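Side-chain contacts in ABC-type transport auxiliary lipoprotein component domain-containing protein (Xanthomonas campestris pv. campestris, PDB 2IQI), which is of unknown function but probably serves as a lipoprotein auxiliary component of an ABC-type transport system: residues A[23-28]-A[172-177]; A[65-68]-A[74-77]; A[79-84]-A[88-93]. All blocks are in the same frame, centred on the assembly; numbering follows the deposited sequence.

Interaction 1: A[23-28]-A[172-177]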
ATOM      1  N   PRO A  23      18.136   0.948  -7.926  1.00 46.48           N
ATOM      2  CA  PRO A  23      19.476   0.382  -7.984  1.00 46.67           C
ATOM      3  C   PRO A  23      20.147   0.280  -6.654  1.00 46.39           C
ATOM      4  O   PRO A  23      21.095  -0.457  -6.537  1.00 47.16           O
ATOM      5  CB  PRO A  23      20.242   1.365  -8.884  1.00 46.66           C
ATOM      6  CG  PRO A  23      19.184   1.912  -9.766  1.00 47.23           C
ATOM      7  CD  PRO A  23      18.062   2.159  -8.762  1.00 47.11           C
ATOM      8  N   ALA A  24      19.649   0.958  -5.638  1.00 46.24           N
ATOM      9  CA  ALA A  24      20.290   0.831  -4.348  1.00 45.86           C
ATOM     10  C   ALA A  24      19.630  -0.157  -3.392  1.00 45.45           C
ATOM     11  O   ALA A  24      20.011  -0.228  -2.198  1.00 45.91           O
ATOM     12  CB  ALA A  24      20.434   2.198  -3.704  1.00 46.57           C
ATOM     13  N   TRP A  25      18.634  -0.896  -3.871  1.00 44.34           N
ATOM     14  CA  TRP A  25      18.034  -1.898  -3.021  1.00 43.98           C
ATOM     15  C   TRP A  25      18.960  -3.102  -3.023  1.00 44.46           C
ATOM     16  O   TRP A  25      19.375  -3.560  -4.099  1.00 44.18           O
ATOM     17  CB  TRP A  25      16.648  -2.317  -3.509  1.00 43.46           C
ATOM     18  CG  TRP A  25      15.557  -1.253  -3.426  1.00 43.77           C
ATOM     19  CD1 TRP A  25      15.560  -0.118  -2.666  1.00 42.51           C
ATOM     20  CD2 TRP A  25      14.287  -1.271  -4.099  1.00 43.33           C
ATOM     21  NE1 TRP A  25      14.400   0.575  -2.843  1.00 41.72           N
ATOM     22  CE2 TRP A  25      13.597  -0.105  -3.715  1.00 41.52           C
ATOM     23  CE3 TRP A  25      13.666  -2.167  -4.982  1.00 41.94           C
ATOM     24  CZ2 TRP A  25      12.330   0.213  -4.206  1.00 41.53           C
ATOM     25  CZ3 TRP A  25      12.395  -1.845  -5.469  1.00 42.74           C
ATOM     26  CH2 TRP A  25      11.750  -0.662  -5.083  1.00 42.04           C
ATOM     27  N   PRO A  26      19.253  -3.661  -1.829  1.00 44.39           N
ATOM     28  CA  PRO A  26      20.055  -4.873  -1.797  1.00 44.52           C
ATOM     29  C   PRO A  26      19.349  -5.983  -2.563  1.00 45.48           C
ATOM     30  O   PRO A  26      18.094  -6.094  -2.518  1.00 45.10           O
ATOM     31  CB  PRO A  26      20.098  -5.235  -0.308  1.00 43.87           C
ATOM     32  CG  PRO A  26      18.927  -4.572   0.270  1.00 43.75           C
ATOM     33  CD  PRO A  26      18.790  -3.288  -0.490  1.00 43.93           C
ATOM     34  N   GLN A  27      20.158  -6.757  -3.295  1.00 46.70           N
ATOM     35  CA  GLN A  27      19.763  -8.054  -3.824  1.00 47.88           C
ATOM     36  C   GLN A  27      19.899  -9.053  -2.697  1.00 47.60           C
ATOM     37  O   GLN A  27      20.988  -9.221  -2.172  1.00 48.04           O
ATOM     38  CB  GLN A  27      20.656  -8.445  -4.980  1.00 48.15           C
ATOM     39  CG  GLN A  27      20.116  -9.638  -5.734  1.00 53.22           C
ATOM     40  CD  GLN A  27      20.437  -9.584  -7.217  1.00 59.01           C
ATOM     41  OE1 GLN A  27      21.574  -9.271  -7.619  1.00 61.04           O
ATOM     42  NE2 GLN A  27      19.432  -9.885  -8.047  1.00 58.92           N
ATOM     43  N   VAL A  28      18.800  -9.685  -2.295  1.00 47.64           N
ATOM     44  CA  VAL A  28      18.819 -10.532  -1.110  1.00 47.96           C
ATOM     45  C   VAL A  28      18.681 -12.012  -1.464  1.00 48.44           C
ATOM     46  O   VAL A  28      18.575 -12.369  -2.636  1.00 49.14           O
ATOM     47  CB  VAL A  28      17.739 -10.146  -0.060  1.00 47.97           C
ATOM     48  CG1 VAL A  28      17.849  -8.664   0.338  1.00 47.32           C
ATOM     49  CG2 VAL A  28      16.363 -10.502  -0.557  1.00 46.79           C
ATOM     50  N   GLU A 172       7.868   2.739  -1.313  1.00 36.73           N
ATOM     51  CA  GLU A 172       8.492   2.975  -0.032  1.00 37.42           C
ATOM     52  C   GLU A 172       8.492   1.675   0.778  1.00 36.19           C
ATOM     53  O   GLU A 172       9.385   1.446   1.581  1.00 35.96           O
ATOM     54  CB  GLU A 172       7.799   4.133   0.707  1.00 37.26           C
ATOM     55  CG  GLU A 172       8.130   5.531   0.163  1.00 38.44           C
ATOM     56  CD  GLU A 172       7.288   6.703   0.805  1.00 40.98           C
ATOM     57  OE1 GLU A 172       6.790   6.610   1.984  1.00 42.54           O
ATOM     58  OE2 GLU A 172       7.152   7.754   0.103  1.00 46.55           O
ATOM     59  N   LEU A 173       7.497   0.828   0.555  1.00 35.31           N
ATOM     60  CA  LEU A 173       7.379  -0.395   1.338  1.00 35.40           C
ATOM     61  C   LEU A 173       8.421  -1.413   0.925  1.00 34.49           C
ATOM     62  O   LEU A 173       9.146  -1.959   1.745  1.00 33.98           O
ATOM     63  CB  LEU A 173       6.010  -1.019   1.141  1.00 35.66           C
ATOM     64  CG  LEU A 173       4.940  -0.541   2.087  1.00 36.71           C
ATOM     65  CD1 LEU A 173       3.518  -0.933   1.601  1.00 34.72           C
ATOM     66  CD2 LEU A 173       5.321  -1.217   3.386  1.00 39.39           C
ATOM     67  N   VAL A 174       8.462  -1.656  -0.369  1.00 33.62           N
ATOM     68  CA  VAL A 174       9.352  -2.593  -0.935  1.00 33.42           C
ATOM     69  C   VAL A 174      10.791  -2.299  -0.513  1.00 33.82           C
ATOM     70  O   VAL A 174      11.535  -3.220  -0.127  1.00 33.44           O
ATOM     71  CB  VAL A 174       9.172  -2.608  -2.436  1.00 33.35           C
ATOM     72  CG1 VAL A 174      10.364  -3.248  -3.124  1.00 35.25           C
ATOM     73  CG2 VAL A 174       7.910  -3.377  -2.777  1.00 32.67           C
ATOM     74  N   GLY A 175      11.174  -1.022  -0.559  1.00 33.79           N
ATOM     75  CA  GLY A 175      12.551  -0.629  -0.376  1.00 33.77           C
ATOM     76  C   GLY A 175      12.867  -0.758   1.077  1.00 34.82           C
ATOM     77  O   GLY A 175      13.979  -1.090   1.450  1.00 36.25           O
ATOM     78  N   TRP A 176      11.882  -0.528   1.922  1.00 35.30           N
ATOM     79  CA  TRP A 176      12.143  -0.563   3.356  1.00 35.63           C
ATOM     80  C   TRP A 176      12.174  -1.989   3.822  1.00 36.61           C
ATOM     81  O   TRP A 176      12.827  -2.286   4.809  1.00 37.26           O
ATOM     82  CB  TRP A 176      11.077   0.214   4.088  1.00 35.32           C
ATOM     83  CG  TRP A 176      11.099   0.105   5.512  1.00 34.98           C
ATOM     84  CD1 TRP A 176      11.814   0.877   6.386  1.00 36.11           C
ATOM     85  CD2 TRP A 176      10.330  -0.799   6.299  1.00 36.23           C
ATOM     86  NE1 TRP A 176      11.550   0.484   7.683  1.00 37.21           N
ATOM     87  CE2 TRP A 176      10.649  -0.553   7.651  1.00 36.68           C
ATOM     88  CE3 TRP A 176       9.423  -1.827   5.997  1.00 36.75           C
ATOM     89  CZ2 TRP A 176      10.074  -1.285   8.696  1.00 36.60           C
ATOM     90  CZ3 TRP A 176       8.853  -2.561   7.052  1.00 35.95           C
ATOM     91  CH2 TRP A 176       9.175  -2.279   8.372  1.00 34.90           C
ATOM     92  N   THR A 177      11.448  -2.861   3.127  1.00 37.40           N
ATOM     93  CA  THR A 177      11.392  -4.274   3.468  1.00 38.56           C
ATOM     94  C   THR A 177      12.701  -4.954   3.114  1.00 38.61           C
ATOM     95  O   THR A 177      13.245  -5.705   3.911  1.00 39.27           O
ATOM     96  CB  THR A 177      10.250  -4.990   2.731  1.00 38.88           C
ATOM     97  OG1 THR A 177       9.035  -4.327   3.053  1.00 39.16           O
ATOM     98  CG2 THR A 177      10.142  -6.462   3.183  1.00 39.22           C
TER

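Interaction 2: A[65-68]-A[74-77]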
ATOM      1  N   TRP A  65     -13.968   0.364  -6.734  1.00 45.03           N
ATOM      2  CA  TRP A  65     -12.687  -0.280  -7.078  1.00 43.88           C
ATOM      3  C   TRP A  65     -12.871  -1.730  -7.637  1.00 44.30           C
ATOM      4  O   TRP A  65     -13.666  -2.492  -7.098  1.00 44.80           O
ATOM      5  CB  TRP A  65     -11.841  -0.405  -5.817  1.00 42.39           C
ATOM      6  CG  TRP A  65     -11.371   0.840  -5.123  1.00 41.36           C
ATOM      7  CD1 TRP A  65     -11.541   1.141  -3.804  1.00 39.94           C
ATOM      8  CD2 TRP A  65     -10.628   1.927  -5.687  1.00 39.97           C
ATOM      9  NE1 TRP A  65     -10.959   2.351  -3.511  1.00 39.36           N
ATOM     10  CE2 TRP A  65     -10.397   2.856  -4.652  1.00 39.22           C
ATOM     11  CE3 TRP A  65     -10.161   2.222  -6.973  1.00 40.78           C
ATOM     12  CZ2 TRP A  65      -9.719   4.051  -4.862  1.00 39.18           C
ATOM     13  CZ3 TRP A  65      -9.472   3.400  -7.176  1.00 40.06           C
ATOM     14  CH2 TRP A  65      -9.257   4.300  -6.126  1.00 40.07           C
ATOM     15  N   ALA A  66     -12.111  -2.116  -8.668  1.00 43.90           N
ATOM     16  CA  ALA A  66     -12.078  -3.504  -9.162  1.00 44.03           C
ATOM     17  C   ALA A  66     -11.833  -4.578  -8.080  1.00 44.76           C
ATOM     18  O   ALA A  66     -12.379  -5.686  -8.136  1.00 45.66           O
ATOM     19  CB  ALA A  66     -11.024  -3.638 -10.245  1.00 43.40           C
ATOM     20  N   GLN A  67     -10.978  -4.260  -7.112  1.00 44.74           N
ATOM     21  CA  GLN A  67     -10.679  -5.147  -5.991  1.00 43.90           C
ATOM     22  C   GLN A  67     -10.933  -4.323  -4.749  1.00 42.78           C
ATOM     23  O   GLN A  67     -10.853  -3.116  -4.833  1.00 42.50           O
ATOM     24  CB  GLN A  67      -9.190  -5.495  -5.961  1.00 43.90           C
ATOM     25  CG  GLN A  67      -8.731  -6.506  -6.919  1.00 45.36           C
ATOM     26  CD  GLN A  67      -7.222  -6.550  -6.993  1.00 47.45           C
ATOM     27  OE1 GLN A  67      -6.576  -5.565  -7.362  1.00 46.44           O
ATOM     28  NE2 GLN A  67      -6.650  -7.702  -6.662  1.00 48.35           N
ATOM     29  N   PRO A  68     -11.150  -4.972  -3.580  1.00 41.87           N
ATOM     30  CA  PRO A  68     -11.081  -4.201  -2.340  1.00 40.83           C
ATOM     31  C   PRO A  68      -9.689  -3.623  -2.137  1.00 40.69           C
ATOM     32  O   PRO A  68      -8.708  -4.137  -2.690  1.00 40.48           O
ATOM     33  CB  PRO A  68     -11.372  -5.236  -1.263  1.00 41.00           C
ATOM     34  CG  PRO A  68     -11.964  -6.397  -1.968  1.00 41.45           C
ATOM     35  CD  PRO A  68     -11.429  -6.404  -3.338  1.00 41.15           C
ATOM     36  N   GLU A  74      -2.268  -5.523  -1.338  1.00 39.45           N
ATOM     37  CA  GLU A  74      -1.639  -6.836  -1.418  1.00 39.93           C
ATOM     38  C   GLU A  74      -1.089  -7.190  -2.830  1.00 39.02           C
ATOM     39  O   GLU A  74      -0.002  -7.725  -2.963  1.00 39.34           O
ATOM     40  CB  GLU A  74      -2.610  -7.878  -0.911  1.00 39.96           C
ATOM     41  CG  GLU A  74      -1.981  -9.179  -0.529  1.00 43.77           C
ATOM     42  CD  GLU A  74      -2.989 -10.321  -0.523  1.00 50.36           C
ATOM     43  OE1 GLU A  74      -4.195 -10.053  -0.236  1.00 52.20           O
ATOM     44  OE2 GLU A  74      -2.572 -11.485  -0.813  1.00 52.85           O
ATOM     45  N   ASP A  75      -1.801  -6.880  -3.889  1.00 38.61           N
ATOM     46  CA  ASP A  75      -1.239  -7.169  -5.201  1.00 39.19           C
ATOM     47  C   ASP A  75      -0.115  -6.217  -5.610  1.00 38.68           C
ATOM     48  O   ASP A  75       0.770  -6.625  -6.345  1.00 38.88           O
ATOM     49  CB  ASP A  75      -2.316  -7.220  -6.317  1.00 40.01           C
ATOM     50  CG  ASP A  75      -3.285  -8.380  -6.154  1.00 42.62           C
ATOM     51  OD1 ASP A  75      -3.181  -9.096  -5.122  1.00 46.84           O
ATOM     52  OD2 ASP A  75      -4.153  -8.576  -7.053  1.00 43.92           O
ATOM     53  N   SER A  76      -0.142  -4.961  -5.175  1.00 37.51           N
ATOM     54  CA  SER A  76       0.888  -4.041  -5.625  1.00 37.29           C
ATOM     55  C   SER A  76       2.190  -4.432  -5.040  1.00 36.55           C
ATOM     56  O   SER A  76       3.226  -4.401  -5.722  1.00 36.85           O
ATOM     57  CB  SER A  76       0.591  -2.617  -5.178  1.00 37.42           C
ATOM     58  OG  SER A  76      -0.520  -2.174  -5.907  1.00 40.13           O
ATOM     59  N   VAL A  77       2.115  -4.775  -3.755  1.00 35.58           N
ATOM     60  CA  VAL A  77       3.277  -5.032  -2.940  1.00 35.39           C
ATOM     61  C   VAL A  77       4.012  -6.267  -3.466  1.00 36.68           C
ATOM     62  O   VAL A  77       5.221  -6.202  -3.774  1.00 37.01           O
ATOM     63  CB  VAL A  77       2.911  -5.142  -1.440  1.00 34.60           C
ATOM     64  CG1 VAL A  77       4.035  -5.783  -0.667  1.00 33.55           C
ATOM     65  CG2 VAL A  77       2.641  -3.765  -0.881  1.00 32.29           C
TER

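Interaction 3: A[79-84]-A[88-93]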
ATOM      1  N   ARG A  79       3.475  -7.885  -6.394  1.00 36.75           N
ATOM      2  CA  ARG A  79       3.954  -7.650  -7.746  1.00 36.70           C
ATOM      3  C   ARG A  79       5.196  -6.807  -7.765  1.00 36.53           C
ATOM      4  O   ARG A  79       6.099  -7.118  -8.523  1.00 36.45           O
ATOM      5  CB  ARG A  79       2.879  -7.075  -8.649  1.00 37.23           C
ATOM      6  CG  ARG A  79       1.723  -8.045  -8.689  1.00 39.42           C
ATOM      7  CD  ARG A  79       0.640  -7.803  -9.692  1.00 41.84           C
ATOM      8  NE  ARG A  79      -0.328  -8.862  -9.421  1.00 47.02           N
ATOM      9  CZ  ARG A  79      -1.642  -8.765  -9.592  1.00 45.87           C
ATOM     10  NH1 ARG A  79      -2.153  -7.636 -10.059  1.00 45.69           N
ATOM     11  NH2 ARG A  79      -2.425  -9.796  -9.277  1.00 41.34           N
ATOM     12  N   ALA A  80       5.288  -5.766  -6.932  1.00 36.34           N
ATOM     13  CA  ALA A  80       6.520  -4.946  -6.952  1.00 36.06           C
ATOM     14  C   ALA A  80       7.784  -5.692  -6.425  1.00 36.65           C
ATOM     15  O   ALA A  80       8.884  -5.495  -6.944  1.00 36.84           O
ATOM     16  CB  ALA A  80       6.315  -3.636  -6.280  1.00 35.77           C
ATOM     17  N   PHE A  81       7.617  -6.579  -5.441  1.00 36.80           N
ATOM     18  CA  PHE A  81       8.696  -7.510  -5.081  1.00 37.31           C
ATOM     19  C   PHE A  81       9.069  -8.415  -6.247  1.00 38.30           C
ATOM     20  O   PHE A  81      10.245  -8.603  -6.522  1.00 38.70           O
ATOM     21  CB  PHE A  81       8.363  -8.346  -3.829  1.00 36.24           C
ATOM     22  CG  PHE A  81       8.434  -7.562  -2.532  1.00 34.91           C
ATOM     23  CD1 PHE A  81       9.633  -6.985  -2.115  1.00 34.98           C
ATOM     24  CD2 PHE A  81       7.308  -7.401  -1.737  1.00 32.52           C
ATOM     25  CE1 PHE A  81       9.701  -6.269  -0.947  1.00 35.38           C
ATOM     26  CE2 PHE A  81       7.373  -6.677  -0.555  1.00 32.31           C
ATOM     27  CZ  PHE A  81       8.551  -6.117  -0.153  1.00 33.68           C
ATOM     28  N   GLU A  82       8.065  -8.963  -6.933  1.00 39.79           N
ATOM     29  CA  GLU A  82       8.294  -9.859  -8.069  1.00 40.55           C
ATOM     30  C   GLU A  82       9.064  -9.141  -9.142  1.00 41.60           C
ATOM     31  O   GLU A  82      10.098  -9.634  -9.584  1.00 42.77           O
ATOM     32  CB  GLU A  82       6.996 -10.453  -8.610  1.00 39.77           C
ATOM     33  CG  GLU A  82       6.450 -11.577  -7.714  1.00 40.09           C
ATOM     34  CD  GLU A  82       5.009 -11.986  -7.978  1.00 41.65           C
ATOM     35  OE1 GLU A  82       4.304 -11.410  -8.854  1.00 42.66           O
ATOM     36  OE2 GLU A  82       4.560 -12.910  -7.273  1.00 46.71           O
ATOM     37  N   ASP A  83       8.624  -7.949  -9.503  1.00 42.45           N
ATOM     38  CA  ASP A  83       9.211  -7.226 -10.627  1.00 44.15           C
ATOM     39  C   ASP A  83      10.519  -6.532 -10.282  1.00 44.39           C
ATOM     40  O   ASP A  83      11.054  -5.820 -11.119  1.00 45.09           O
ATOM     41  CB  ASP A  83       8.238  -6.147 -11.165  1.00 44.41           C
ATOM     42  CG  ASP A  83       6.957  -6.744 -11.809  1.00 48.39           C
ATOM     43  OD1 ASP A  83       6.933  -7.966 -12.218  1.00 49.67           O
ATOM     44  OD2 ASP A  83       5.972  -5.964 -11.917  1.00 50.05           O
ATOM     45  N   SER A  84      11.021  -6.667  -9.058  1.00 44.30           N
ATOM     46  CA  SER A  84      12.153  -5.839  -8.681  1.00 43.85           C
ATOM     47  C   SER A  84      13.464  -6.422  -9.118  1.00 44.60           C
ATOM     48  O   SER A  84      14.411  -5.681  -9.361  1.00 45.33           O
ATOM     49  CB  SER A  84      12.182  -5.596  -7.192  1.00 43.53           C
ATOM     50  OG  SER A  84      12.376  -6.804  -6.509  1.00 41.74           O
ATOM     51  N   ALA A  88      14.127 -13.352  -4.939  1.00 49.18           N
ATOM     52  CA  ALA A  88      13.664 -14.462  -5.733  1.00 49.72           C
ATOM     53  C   ALA A  88      12.469 -15.120  -5.083  1.00 49.96           C
ATOM     54  O   ALA A  88      11.717 -15.793  -5.774  1.00 50.74           O
ATOM     55  CB  ALA A  88      14.795 -15.483  -5.976  1.00 50.07           C
ATOM     56  N   ALA A  89      12.273 -14.937  -3.781  1.00 49.56           N
ATOM     57  CA  ALA A  89      11.181 -15.648  -3.112  1.00 49.80           C
ATOM     58  C   ALA A  89      10.194 -14.764  -2.345  1.00 49.79           C
ATOM     59  O   ALA A  89      10.442 -14.381  -1.209  1.00 49.88           O
ATOM     60  CB  ALA A  89      11.732 -16.783  -2.208  1.00 49.93           C
ATOM     61  N   VAL A  90       9.068 -14.457  -2.976  1.00 50.09           N
ATOM     62  CA  VAL A  90       8.006 -13.714  -2.333  1.00 50.50           C
ATOM     63  C   VAL A  90       6.770 -14.507  -2.532  1.00 51.39           C
ATOM     64  O   VAL A  90       6.539 -14.971  -3.626  1.00 51.96           O
ATOM     65  CB  VAL A  90       7.695 -12.391  -3.024  1.00 50.44           C
ATOM     66  CG1 VAL A  90       7.168 -11.392  -1.987  1.00 49.32           C
ATOM     67  CG2 VAL A  90       8.896 -11.864  -3.762  1.00 49.87           C
ATOM     68  N   ALA A  91       5.939 -14.617  -1.506  1.00 52.29           N
ATOM     69  CA  ALA A  91       4.750 -15.415  -1.627  1.00 52.93           C
ATOM     70  C   ALA A  91       3.625 -14.876  -0.747  1.00 53.89           C
ATOM     71  O   ALA A  91       3.869 -14.049   0.143  1.00 53.37           O
ATOM     72  CB  ALA A  91       5.080 -16.841  -1.271  1.00 52.97           C
ATOM     73  N   ARG A  92       2.407 -15.360  -1.001  1.00 54.96           N
ATOM     74  CA  ARG A  92       1.239 -14.974  -0.238  1.00 56.90           C
ATOM     75  C   ARG A  92       0.907 -16.142   0.660  1.00 58.49           C
ATOM     76  O   ARG A  92       1.765 -16.691   1.283  1.00 60.07           O
ATOM     77  CB  ARG A  92       0.068 -14.651  -1.165  1.00 57.12           C
ATOM     78  CG  ARG A  92       0.404 -13.774  -2.377  1.00 56.48           C
ATOM     79  CD  ARG A  92      -0.837 -13.619  -3.192  1.00 55.55           C
ATOM     80  NE  ARG A  92      -0.984 -12.320  -3.846  1.00 55.97           N
ATOM     81  CZ  ARG A  92      -0.518 -12.043  -5.067  1.00 57.82           C
ATOM     82  NH1 ARG A  92       0.168 -12.961  -5.764  1.00 57.98           N
ATOM     83  NH2 ARG A  92      -0.737 -10.844  -5.606  1.00 57.63           N
ATOM     84  N   ILE A  93      -0.331 -16.575   0.727  1.00 60.53           N
ATOM     85  CA  ILE A  93      -0.646 -17.671   1.628  1.00 61.37           C
ATOM     86  C   ILE A  93      -1.312 -18.846   0.894  1.00 61.44           C
ATOM     87  O   ILE A  93      -0.743 -19.948   0.813  1.00 61.68           O
ATOM     88  CB  ILE A  93      -1.476 -17.139   2.781  1.00 61.27           C
ATOM     89  CG1 ILE A  93      -0.790 -15.864   3.303  1.00 62.54           C
ATOM     90  CG2 ILE A  93      -1.587 -18.190   3.868  1.00 62.08           C
ATOM     91  CD1 ILE A  93      -1.638 -14.952   4.243  1.00 62.79           C
TER

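Interaction 1: A[23-28]-A[172-177]
Packing of a long inter-strand loop on the C-terminal helix 155-185 brings W25, from the connection between strands 11-13 and 31-34, against V174 and G175. The loop has no regular structure here, and W25 supplies nearly all of its share of the contact. Both helix residues meet the same face of the bicyclic ring, each under a different half. The six-membered ring receives CG1 of V174, a CH-pi contact with the methyl carbon 3.8 Å from the ring centroid and 28° off the ring normal. V174 holds CG1 anti to its backbone N (chi1 162°), which brings this methyl to the indole. The five-membered ring lies over the helix backbone itself: CA of G175 stands 3.7 Å from its centroid. Because G175 has no side chain, the indole can approach the main chain of the helix directly. L178, one turn further on, also touches W25, while V174 packs as well against A80 and F81 of helix 69-82. The helix has its own side-chain link in this turn, where OG1 of T177 donates to O of L173 at 2.7 Å, from 46° above the carbonyl plane.

Interaction 2: A[65-68]-A[74-77]
Q67, in the loop just before the N-cap residue P68, and D75, nearly two turns into helix 69-82, have their CA atoms 9.7 Å apart. Two polar side chains reach across this gap and meet in one hydrogen bond. Extension of Q67 beyond CG (chi2 168°) carries its amide across to the helix, where NE2 donates to OD2 of D75 at 2.7 Å with an N-H...O angle of 156°. The two flat groups do not share a plane. OD2 lies close to the plane of the Q67 amide, yet NE2 approaches it from well above the carboxylate plane of D75. The amide oxygen is turned further from the acceptor, OE1 of Q67 being 3.9 Å from OD2 of D75.

This bond is one of several on the same carboxylate. OD2 of D75 also takes a salt bridge from NH2 of R79, one turn along the helix, and OD1 takes another from NH2 of R92, beyond strand 89-91. Donors to both oxygens restrict the rotation of the carboxylate, and the two guanidinium groups would be expected to stabilise its charged form. With 68 Å² buried in all, the contact is a small polar link at the protein surface. It belongs to a strand-to-helix connection: strand 63-65 runs through a short loop into helix 69-82, and a loop residue preceding the N-cap is tied to an acidic side chain in the body of the helix.

Interaction 3: A[79-84]-A[88-93]
F81 on helix 69-82 and V90 on strand 89-91 form the apolar centre of this contact, their side chains crossing at about a right angle. Both methyls of V90 meet the base of the phenylalanine: CG2 lies 3.6 Å from CB of F81, and CG1 lies 3.8 Å from that same CB. With CG of F81 anti to its carbonyl carbon (chi1 -74°), the ring leads away from the strand toward V174 and T177 of helix 155-185, and V90 reaches only the near part of the ring obliquely, CG1 being 4.0 Å from CD2 of F81.

Toward the solvent, R79 and R92 bring their guanidinium groups together, NH2 of R79 to NH2 of R92 at 4.2 Å, with the planes 66° apart. Their meeting point is the carboxylate of D75, to which each forms a salt bridge. R79 gets there with a chain extended from CG to NE, whereas R92 is bent at chi3 (145°). At the helix end, O of F81 accepts from both OG and N of S84, which come from the same face of the carbonyl. The whole is a helix-turn-strand unit, with helix 69-82 packed on one face of the mixed sheet where strand 89-91 pairs in parallel with strand 31-34.

Overall arrangement
From the N terminus, the loop after strand 11-13 enters interaction 1 first, and that contact closes only at helix 155-185, 144 residues later. Interactions 2 and 3 are both nested inside this long loop and follow one another in series: interaction 2 closes in the middle of helix 69-82, and interaction 3 opens at the end of that helix and joins it to the sheet. The two share the helix and are linked by charge at D75 and R92. Interaction 1 adjoins both, since V174 and L173 pack on V77, and T177 meets the ring of F81. Together the contacts tie the 23-28 loop to the C-terminal helix, and helix 69-82 to its preceding loop and to strand 89-91, while packing between them joins the two helices.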